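Local coordinates for enterotoxin type A (Staphylococcus aureus, PDB 1DYQ), which is in its natural form a superantigen toxin that binds MHC class II and T-cell receptor molecules and causes staphylococcal food poisoning, at residues 111-116 and 146-151; 40-45 and 53-58; 159-164 and 211-216. The protein carries 3 engineered substitutions. All blocks are in the same frame, centred on the assembly; numbering follows the deposited sequence.

Contact 1: residues 111-116 and 146-151; sequences GVTLHD and TNKKNV
T113 reaches out from the end of strand 105-114 between K148 and N150, with one branch turned to each. Its hydroxyl sits between the backbone N and the carbonyl carbon (chi1 43°), which sets OG1 against the aliphatic part of the lysine: OG1 lies 3.4 Å from K148 CE and 3.5 Å from K148 CD, and the two side chains meet at a slant. The ammonium group itself looks elsewhere, to a salt bridge with E155. The methyl of T113 turns to the asparagine, CG2 coming within 3.5 Å of the backbone O of N150, and the T113 and N150 side chains lie flank to flank, running opposite ways.

No direct hydrogen bond links the two segments. In one of the two deposited conformers of N150, a water donates to L114 O (3.1 Å) and to N150 OD1 (3.0 Å), and another may link L114 N to the same OD1; both bridges are doubtful, since they depend on that conformer. Behind K148 the chain is folded by an ST turn, in which T146 OG1 accepts from K148 N at 3.1 Å, while N118 OD1 accepts a hydrogen bond from the backbone N of N150. Side-chain contact thus joins two domains here, the OB-fold and the beta-grasp domain that together make up the staphylococcal and streptococcal superantigen fold.

Contact 2: residues 40-45 and 53-58; sequences ENKESH and ILFKGF
S44 packs against strand 52-55 through both its CB and its hydroxyl. Its CB stands over one face of the F55 ring, a CH-pi contact 4.0 Å from the centroid of that ring and 23° off its normal, while the same CB is pressed to 3.4 Å against I53 CG2, tighter than usual for two carbons. With OG anti to the backbone N (chi1 179°), the hydroxyl extends to L54 and donates to its carbonyl: S44 OG to L54 O is 2.6 Å, and the donor sits above the carbonyl plane. The backbone N of D46 in turn donates to S44 OG, a second hydrogen bond that helps hold the hydroxyl.

Farther along, K42 lays its CB beside F55 CE2, then bends twice along its chain to bring NZ to 3.9 Å from F58 CD1. A water completes this end, accepting from K42 NZ at 2.8 Å and donating to F58 O at 2.8 Å, while resting over a face of the F58 ring. F58 is delivered by a type II turn from F55, with G57 at positive phi. On the outer side, H45 ND1 donates in its ring plane to the syn lone pair of E43 OE2, 2.6 Å away.

In the OB-fold domain, K42 and N41 form a G1 bulge opposite V86 of strand 86-91, and I53 and F55 pair through their backbones with strand 67-71. The F55 ring touches V86 of strand 86-91 and V70 of strand 67-71, while I53 packs on V78 and Y81 of helix 75-81.

Contact 3: residues 159-164 and 211-216; sequences QARRYL and LRIYRD
The guanidinium of R161 overlaps the ends of I213 and Y214 loosely: its NH2 is 4.2 Å from I213 CD1 and 4.3 Å from Y214 OH. Both partners approach the guanidinium obliquely, and no hydrogen bond runs between the two segments. The length of the arginine is what makes the meeting possible, since the nearest CA atoms, those of R161 and L211, are 12.7 Å apart. Its chain leaves with CG anti to the carbonyl carbon (chi1 -57°) and then stays nearly extended, carrying the guanidinium out toward the 211-216 loop, with D157 of the same helix still in salt-bridge contact.

What joins R161 to Y214 is a shared acceptor. D157, one turn earlier on helix 153-168, takes the salt bridge from R161 NH2 on the same oxygen, OD2, that is hydrogen-bonded to Y214 OH; the tyrosine hydroxyl is also hydrogen-bonded to Y31 OH, and R161 NH1 is hydrogen-bonded to Y171 OH. A buried arginine charge is thereby paired with a carboxylate, which probably stabilises the ionised form of both. Helix 153-168 is the helix of the beta-grasp domain, the one packed across its sheet, and here it meets a loop of the same domain and, through Y31, helix 23-32.

The loop contains a short 3-10 segment, with Y214 N bonded to L211 O at 2.8 Å and R215 N to R212 O at 2.9 Å. I213 lies against its neighbour, CG1 standing 3.8 Å above the plane of the Y214 ring and offset toward the rim, and L211 packs on I30 and Y31.

In the fold
Contacts 1 and 2 reach the same sheet of the OB-fold domain and touch, H115 CD2 lying 3.6 Å from N41 ND2, whereas contact 3, buried at the middle of the molecule, touches neither. Contact 1 is also buried and spans two domains, while contact 2 is partly buried, farthest from the centre, and stays within one. Contact 3 joins a helix and a loop of the beta-grasp domain, and strand 150-152 of contact 1 leads directly into that helix. Chemistry follows place: ring and hydroxyl contacts in contact 2, mostly side-chain packing with tentative water bridges at the domain boundary in contact 1, and in contact 3 an arginine and a tyrosine that share one outside carboxylate.

Contact 1: residues 111-116 and 146-151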
loop_
_atom_site.group_PDB
_atom_site.type_symbol
_atom_site.label_atom_id
_atom_site.label_comp_id
_atom_site.label_asym_id
_atom_site.label_seq_id
_atom_site.Cartn_x
_atom_site.Cartn_y
_atom_site.Cartn_z
ATOM N N GLY A 111 7.844 0.808 0.032
ATOM C CA GLY A 111 7.725 -0.402 -0.757
ATOM C C GLY A 111 8.969 -1.277 -0.759
ATOM O O GLY A 111 9.001 -2.210 -1.594
ATOM N N VAL A 112 9.983 -0.962 0.030
ATOM C CA VAL A 112 11.259 -1.684 -0.081
ATOM C C VAL A 112 11.519 -2.583 1.118
ATOM O O VAL A 112 11.307 -2.196 2.258
ATOM C CB VAL A 112 12.394 -0.627 -0.152
ATOM C CG1 VAL A 112 13.754 -1.284 -0.379
ATOM C CG2 VAL A 112 12.089 0.339 -1.287
ATOM N N THR A 113 12.085 -3.764 0.853
ATOM C CA THR A 113 12.518 -4.644 1.939
ATOM C C THR A 113 13.915 -5.217 1.614
ATOM O O THR A 113 14.225 -5.403 0.451
ATOM C CB THR A 113 11.569 -5.860 2.101
ATOM O OG1 THR A 113 11.224 -6.406 0.871
ATOM C CG2 THR A 113 10.305 -5.384 2.853
ATOM N N LEU A 114 14.701 -5.438 2.655
ATOM C CA LEU A 114 16.006 -6.113 2.410
ATOM C C LEU A 114 15.757 -7.470 1.804
ATOM O O LEU A 114 14.845 -8.197 2.221
ATOM C CB LEU A 114 16.785 -6.223 3.717
ATOM C CG LEU A 114 17.233 -4.868 4.294
ATOM C CD1 LEU A 114 17.752 -5.022 5.706
ATOM C CD2 LEU A 114 18.269 -4.261 3.351
ATOM N N HIS A 115 16.558 -7.839 0.797
ATOM C CA HIS A 115 16.330 -9.084 0.094
ATOM C C HIS A 115 16.806 -10.287 0.908
ATOM O O HIS A 115 16.244 -11.349 0.925
ATOM C CB HIS A 115 17.028 -9.073 -1.254
ATOM C CG HIS A 115 17.002 -10.349 -2.016
ATOM N ND1 HIS A 115 16.005 -10.808 -2.807
ATOM C CD2 HIS A 115 17.998 -11.320 -2.041
ATOM C CE1 HIS A 115 16.339 -11.999 -3.336
ATOM N NE2 HIS A 115 17.537 -12.313 -2.857
ATOM N N ASP A 116 18.041 -10.084 1.437
ATOM C CA ASP A 116 18.730 -11.193 2.028
ATOM C C ASP A 116 18.061 -11.838 3.237
ATOM O O ASP A 116 17.656 -11.242 4.188
ATOM C CB ASP A 116 20.183 -10.982 2.268
ATOM C CG ASP A 116 21.057 -10.780 1.081
ATOM O OD1 ASP A 116 20.751 -11.137 -0.071
ATOM O OD2 ASP A 116 22.235 -10.323 1.323
ATOM N N THR A 146 2.232 -13.441 0.865
ATOM C CA THR A 146 3.587 -12.849 0.736
ATOM C C THR A 146 4.631 -13.930 0.820
ATOM O O THR A 146 4.421 -14.980 1.438
ATOM C CB THR A 146 3.818 -11.733 1.733
ATOM O OG1 THR A 146 5.135 -11.146 1.445
ATOM C CG2 THR A 146 3.807 -12.189 3.171
ATOM N N ASN A 147 5.764 -13.731 0.152
ATOM C CA ASN A 147 6.906 -14.621 0.310
ATOM C C ASN A 147 7.947 -14.014 1.242
ATOM O O ASN A 147 9.024 -14.585 1.458
ATOM C CB ASN A 147 7.569 -14.863 -1.071
ATOM C CG ASN A 147 6.647 -15.501 -2.071
ATOM O OD1 ASN A 147 6.219 -16.638 -1.893
ATOM N ND2 ASN A 147 6.330 -14.778 -3.143
ATOM N N LYS A 148 7.602 -12.904 1.914
ATOM C CA LYS A 148 8.547 -12.200 2.741
ATOM C C LYS A 148 8.345 -12.427 4.236
ATOM O O LYS A 148 7.210 -12.306 4.722
ATOM C CB LYS A 148 8.489 -10.684 2.464
ATOM C CG LYS A 148 8.792 -10.336 1.010
ATOM C CD LYS A 148 8.630 -8.810 0.819
ATOM C CE LYS A 148 8.927 -8.468 -0.645
ATOM N NZ LYS A 148 7.848 -8.867 -1.563
ATOM N N LYS A 149 9.415 -12.608 4.970
ATOM C CA LYS A 149 9.344 -12.688 6.442
ATOM C C LYS A 149 9.047 -11.328 7.022
ATOM O O LYS A 149 8.224 -11.132 7.905
ATOM C CB LYS A 149 10.717 -13.178 6.969
ATOM C CG LYS A 149 11.017 -14.596 6.488
ATOM C CD LYS A 149 12.430 -15.021 6.888
ATOM C CE LYS A 149 12.812 -16.299 6.131
ATOM N NZ LYS A 149 14.239 -16.663 6.428
ATOM N N ASN A 150 9.806 -10.328 6.527
ATOM C CA ASN A 150 9.566 -8.925 6.875
ATOM C C ASN A 150 8.941 -8.247 5.658
ATOM O O ASN A 150 9.516 -8.314 4.553
ATOM C CB ASN A 150 10.947 -8.289 7.166
ATOM C CG ASN A 150 10.867 -6.782 7.165
ATOM O OD1 ASN A 150 11.308 -6.129 6.218
ATOM N ND2 ASN A 150 10.241 -6.235 8.190
ATOM N N VAL A 151 7.682 -7.840 5.758
ATOM C CA VAL A 151 6.918 -7.369 4.616
ATOM C C VAL A 151 6.446 -5.944 4.844
ATOM O O VAL A 151 6.150 -5.540 5.963
ATOM C CB VAL A 151 5.717 -8.286 4.342
ATOM C CG1 VAL A 151 4.734 -8.277 5.530
ATOM C CG2 VAL A 151 5.004 -7.937 3.061
HETATM O O HOH W 1 13.364 -4.861 5.409
HETATM O O HOH W 2 13.509 -7.765 4.960
#

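Contact 2: residues 40-45 and 53-58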
loop_
_atom_site.group_PDB
_atom_site.type_symbol
_atom_site.label_atom_id
_atom_site.label_comp_id
_atom_site.label_asym_id
_atom_site.label_seq_id
_atom_site.Cartn_x
_atom_site.Cartn_y
_atom_site.Cartn_z
ATOM N N GLU A 40 12.538 -8.550 -7.518
ATOM C CA GLU A 40 13.409 -9.013 -6.469
ATOM C C GLU A 40 14.889 -8.752 -6.785
ATOM O O GLU A 40 15.237 -8.711 -7.968
ATOM C CB GLU A 40 13.239 -10.520 -6.218
ATOM C CG GLU A 40 11.805 -11.011 -6.387
ATOM C CD GLU A 40 10.894 -10.470 -5.310
ATOM O OE1 GLU A 40 11.258 -10.560 -4.123
ATOM O OE2 GLU A 40 9.809 -9.943 -5.665
ATOM N N ASN A 41 15.681 -8.635 -5.759
ATOM C CA ASN A 41 17.133 -8.605 -5.839
ATOM C C ASN A 41 17.659 -7.461 -6.679
ATOM O O ASN A 41 18.458 -7.650 -7.613
ATOM C CB ASN A 41 17.639 -9.952 -6.379
ATOM C CG ASN A 41 19.102 -10.192 -6.048
ATOM O OD1 ASN A 41 19.828 -10.787 -6.868
ATOM N ND2 ASN A 41 19.535 -9.795 -4.875
ATOM N N LYS A 42 17.197 -6.264 -6.387
ATOM C CA LYS A 42 17.660 -5.049 -7.058
ATOM C C LYS A 42 18.540 -4.268 -6.082
ATOM O O LYS A 42 18.534 -4.513 -4.883
ATOM C CB LYS A 42 16.480 -4.178 -7.477
ATOM C CG LYS A 42 15.463 -4.904 -8.359
ATOM C CD LYS A 42 15.905 -4.905 -9.813
ATOM C CE LYS A 42 16.406 -3.533 -10.240
ATOM N NZ LYS A 42 16.207 -3.256 -11.679
ATOM N N GLU A 43 19.252 -3.265 -6.584
ATOM C CA GLU A 43 20.104 -2.446 -5.737
ATOM C C GLU A 43 20.330 -1.085 -6.425
ATOM O O GLU A 43 20.378 -1.018 -7.637
ATOM C CB GLU A 43 21.443 -3.095 -5.431
ATOM C CG GLU A 43 22.421 -2.334 -4.597
ATOM C CD GLU A 43 23.161 -1.212 -5.326
ATOM O OE1 GLU A 43 23.286 -1.323 -6.567
ATOM O OE2 GLU A 43 23.587 -0.257 -4.660
ATOM N N SER A 44 20.407 -0.073 -5.595
ATOM C CA SER A 44 20.818 1.247 -6.007
ATOM C C SER A 44 21.309 2.077 -4.856
ATOM O O SER A 44 20.855 1.947 -3.712
ATOM C CB SER A 44 19.645 1.978 -6.716
ATOM O OG SER A 44 20.156 3.302 -7.071
ATOM N N HIS A 45 22.322 2.922 -5.088
ATOM C CA HIS A 45 22.783 3.897 -4.152
ATOM C C HIS A 45 22.867 5.277 -4.845
ATOM O O HIS A 45 23.486 6.204 -4.400
ATOM C CB HIS A 45 24.061 3.578 -3.404
ATOM C CG HIS A 45 25.140 3.087 -4.335
ATOM N ND1 HIS A 45 25.159 1.861 -4.877
ATOM C CD2 HIS A 45 26.217 3.788 -4.830
ATOM C CE1 HIS A 45 26.190 1.733 -5.709
ATOM N NE2 HIS A 45 26.788 2.902 -5.681
ATOM N N ILE A 53 15.852 6.783 -3.191
ATOM C CA ILE A 53 16.727 5.891 -3.981
ATOM C C ILE A 53 16.215 5.916 -5.394
ATOM O O ILE A 53 15.025 5.665 -5.692
ATOM C CB ILE A 53 16.778 4.453 -3.448
ATOM C CG1 ILE A 53 17.404 4.395 -2.052
ATOM C CG2 ILE A 53 17.650 3.614 -4.427
ATOM C CD1 ILE A 53 17.267 3.030 -1.399
ATOM N N LEU A 54 17.095 6.169 -6.370
ATOM C CA LEU A 54 16.788 6.210 -7.751
ATOM C C LEU A 54 17.236 4.982 -8.516
ATOM O O LEU A 54 18.421 4.637 -8.475
ATOM C CB LEU A 54 17.433 7.489 -8.387
ATOM C CG LEU A 54 17.174 7.615 -9.886
ATOM C CD1 LEU A 54 15.699 7.841 -10.184
ATOM C CD2 LEU A 54 18.005 8.787 -10.448
ATOM N N PHE A 55 16.306 4.241 -9.071
ATOM C CA PHE A 55 16.581 3.074 -9.896
ATOM C C PHE A 55 16.556 3.477 -11.359
ATOM O O PHE A 55 15.529 3.566 -12.027
ATOM C CB PHE A 55 15.622 1.917 -9.612
ATOM C CG PHE A 55 15.749 1.341 -8.231
ATOM C CD1 PHE A 55 15.043 1.890 -7.169
ATOM C CD2 PHE A 55 16.571 0.250 -7.982
ATOM C CE1 PHE A 55 15.180 1.384 -5.888
ATOM C CE2 PHE A 55 16.697 -0.261 -6.702
ATOM C CZ PHE A 55 16.010 0.292 -5.656
ATOM N N LYS A 56 17.755 3.833 -11.863
ATOM C CA LYS A 56 17.894 4.291 -13.231
ATOM C C LYS A 56 17.647 3.197 -14.250
ATOM O O LYS A 56 18.055 2.048 -14.022
ATOM C CB LYS A 56 19.332 4.840 -13.434
ATOM C CG LYS A 56 19.514 6.239 -12.866
ATOM C CD LYS A 56 21.016 6.584 -12.780
ATOM C CE LYS A 56 21.186 8.098 -12.702
ATOM N NZ LYS A 56 22.496 8.485 -12.125
ATOM N N GLY A 57 16.788 3.457 -15.237
ATOM C CA GLY A 57 16.477 2.424 -16.228
ATOM C C GLY A 57 15.733 1.243 -15.670
ATOM O O GLY A 57 15.768 0.129 -16.192
ATOM N N PHE A 58 14.965 1.474 -14.581
ATOM C CA PHE A 58 14.168 0.391 -14.000
ATOM C C PHE A 58 13.142 -0.147 -14.973
ATOM O O PHE A 58 12.799 -1.357 -14.927
ATOM C CB PHE A 58 13.462 1.003 -12.758
ATOM C CG PHE A 58 12.605 -0.014 -12.038
ATOM C CD1 PHE A 58 13.186 -0.876 -11.132
ATOM C CD2 PHE A 58 11.257 -0.120 -12.314
ATOM C CE1 PHE A 58 12.429 -1.835 -10.477
ATOM C CE2 PHE A 58 10.492 -1.091 -11.662
ATOM C CZ PHE A 58 11.089 -1.948 -10.761
HETATM O O HOH W 3 14.115 -3.341 -13.465
#

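Contact 3: residues 159-164 and 211-216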
loop_
_atom_site.group_PDB
_atom_site.type_symbol
_atom_site.label_atom_id
_atom_site.label_comp_id
_atom_site.label_asym_id
_atom_site.label_seq_id
_atom_site.Cartn_x
_atom_site.Cartn_y
_atom_site.Cartn_z
ATOM N N GLN A 159 -2.953 -5.471 -1.524
ATOM C CA GLN A 159 -3.652 -6.706 -1.850
ATOM C C GLN A 159 -5.033 -6.717 -1.174
ATOM O O GLN A 159 -5.998 -7.076 -1.875
ATOM C CB GLN A 159 -2.883 -7.944 -1.444
ATOM C CG GLN A 159 -1.582 -8.180 -2.218
ATOM C CD GLN A 159 -0.869 -9.406 -1.601
ATOM O OE1 GLN A 159 -1.316 -10.521 -1.837
ATOM N NE2 GLN A 159 0.199 -9.136 -0.900
ATOM N N ALA A 160 -5.085 -6.280 0.059
ATOM C CA ALA A 160 -6.396 -6.317 0.770
ATOM C C ALA A 160 -7.400 -5.385 0.154
ATOM O O ALA A 160 -8.535 -5.787 -0.154
ATOM C CB ALA A 160 -6.197 -6.004 2.248
ATOM N N ARG A 161 -6.980 -4.134 -0.158
ATOM C CA ARG A 161 -7.942 -3.200 -0.734
ATOM C C ARG A 161 -8.325 -3.523 -2.139
ATOM O O ARG A 161 -9.462 -3.220 -2.548
ATOM C CB ARG A 161 -7.420 -1.752 -0.603
ATOM C CG ARG A 161 -7.122 -1.366 0.833
ATOM C CD ARG A 161 -7.216 0.154 1.001
ATOM N NE ARG A 161 -6.413 0.612 2.088
ATOM C CZ ARG A 161 -6.351 1.846 2.586
ATOM N NH1 ARG A 161 -7.164 2.792 2.136
ATOM N NH2 ARG A 161 -5.466 2.137 3.531
ATOM N N ARG A 162 -7.497 -4.220 -2.932
ATOM C CA ARG A 162 -7.879 -4.628 -4.267
ATOM C C ARG A 162 -9.064 -5.628 -4.184
ATOM O O ARG A 162 -10.044 -5.443 -4.870
ATOM C CB ARG A 162 -6.747 -5.295 -5.043
ATOM C CG ARG A 162 -7.159 -5.751 -6.441
ATOM C CD ARG A 162 -5.933 -6.265 -7.228
ATOM N NE ARG A 162 -5.135 -5.102 -7.615
ATOM C CZ ARG A 162 -5.419 -4.270 -8.594
ATOM N NH1 ARG A 162 -6.461 -4.441 -9.377
ATOM N NH2 ARG A 162 -4.638 -3.189 -8.761
ATOM N N TYR A 163 -8.953 -6.502 -3.178
ATOM C CA TYR A 163 -10.071 -7.458 -2.943
ATOM C C TYR A 163 -11.291 -6.713 -2.441
ATOM O O TYR A 163 -12.422 -7.053 -2.904
ATOM C CB TYR A 163 -9.603 -8.498 -1.914
ATOM C CG TYR A 163 -10.756 -9.397 -1.439
ATOM C CD1 TYR A 163 -11.238 -10.397 -2.242
ATOM C CD2 TYR A 163 -11.313 -9.150 -0.196
ATOM C CE1 TYR A 163 -12.296 -11.201 -1.800
ATOM C CE2 TYR A 163 -12.395 -9.939 0.236
ATOM C CZ TYR A 163 -12.844 -10.942 -0.569
ATOM O OH TYR A 163 -13.891 -11.748 -0.120
ATOM N N LEU A 164 -11.161 -5.728 -1.583
ATOM C CA LEU A 164 -12.333 -4.987 -1.098
ATOM C C LEU A 164 -13.029 -4.290 -2.246
ATOM O O LEU A 164 -14.255 -4.179 -2.263
ATOM C CB LEU A 164 -12.005 -4.035 0.019
ATOM C CG LEU A 164 -11.396 -4.647 1.292
ATOM C CD1 LEU A 164 -11.080 -3.594 2.321
ATOM C CD2 LEU A 164 -12.366 -5.717 1.857
ATOM N N LEU A 211 -0.927 7.925 -1.188
ATOM C CA LEU A 211 -0.113 6.862 -0.667
ATOM C C LEU A 211 1.063 7.356 0.147
ATOM O O LEU A 211 1.944 6.587 0.539
ATOM C CB LEU A 211 0.382 5.937 -1.812
ATOM C CG LEU A 211 -0.703 5.187 -2.573
ATOM C CD1 LEU A 211 -0.087 4.035 -3.374
ATOM C CD2 LEU A 211 -1.749 4.622 -1.572
ATOM N N ARG A 212 1.028 8.643 0.550
ATOM C CA ARG A 212 2.127 9.126 1.416
ATOM C C ARG A 212 2.138 8.406 2.746
ATOM O O ARG A 212 3.174 8.299 3.398
ATOM C CB ARG A 212 2.001 10.642 1.597
ATOM C CG ARG A 212 3.046 11.225 2.520
ATOM C CD ARG A 212 3.050 12.755 2.398
ATOM N NE ARG A 212 3.749 13.325 3.543
ATOM C CZ ARG A 212 4.295 14.546 3.520
ATOM N NH1 ARG A 212 4.285 15.212 2.386
ATOM N NH2 ARG A 212 4.866 14.977 4.621
ATOM N N ILE A 213 1.015 7.768 3.134
ATOM C CA ILE A 213 0.996 6.948 4.334
ATOM C C ILE A 213 2.038 5.830 4.259
ATOM O O ILE A 213 2.458 5.335 5.312
ATOM C CB ILE A 213 -0.378 6.294 4.598
ATOM C CG1 ILE A 213 -0.932 5.602 3.369
ATOM C CG2 ILE A 213 -1.343 7.339 5.155
ATOM C CD1 ILE A 213 -2.149 4.719 3.666
ATOM N N TYR A 214 2.473 5.426 3.067
ATOM C CA TYR A 214 3.434 4.355 2.916
ATOM C C TYR A 214 4.884 4.861 2.874
ATOM O O TYR A 214 5.809 4.051 2.854
ATOM C CB TYR A 214 3.166 3.540 1.678
ATOM C CG TYR A 214 1.792 2.901 1.549
ATOM C CD1 TYR A 214 1.128 2.469 2.703
ATOM C CD2 TYR A 214 1.172 2.800 0.342
ATOM C CE1 TYR A 214 -0.138 1.874 2.558
ATOM C CE2 TYR A 214 -0.079 2.201 0.186
ATOM C CZ TYR A 214 -0.709 1.750 1.360
ATOM O OH TYR A 214 -1.991 1.252 1.188
ATOM N N ARG A 215 5.069 6.166 2.958
ATOM C CA ARG A 215 6.422 6.745 2.870
ATOM C C ARG A 215 7.273 6.442 4.046
ATOM O O ARG A 215 8.522 6.594 3.999
ATOM C CB ARG A 215 6.294 8.258 2.608
ATOM C CG ARG A 215 7.615 8.852 2.032
ATOM C CD ARG A 215 7.395 10.338 1.723
ATOM N NE ARG A 215 7.468 11.153 2.906
ATOM C CZ ARG A 215 7.551 12.496 2.939
ATOM N NH1 ARG A 215 7.502 13.162 1.791
ATOM N NH2 ARG A 215 7.626 13.110 4.087
ATOM N N ASP A 216 6.711 6.017 5.187
ATOM C CA ASP A 216 7.514 5.528 6.291
ATOM C C ASP A 216 8.150 4.164 6.036
ATOM O O ASP A 216 8.956 3.696 6.855
ATOM C CB ASP A 216 6.656 5.484 7.558
ATOM C CG ASP A 216 5.483 4.546 7.518
ATOM O OD1 ASP A 216 5.117 3.889 6.542
ATOM O OD2 ASP A 216 4.811 4.464 8.622
#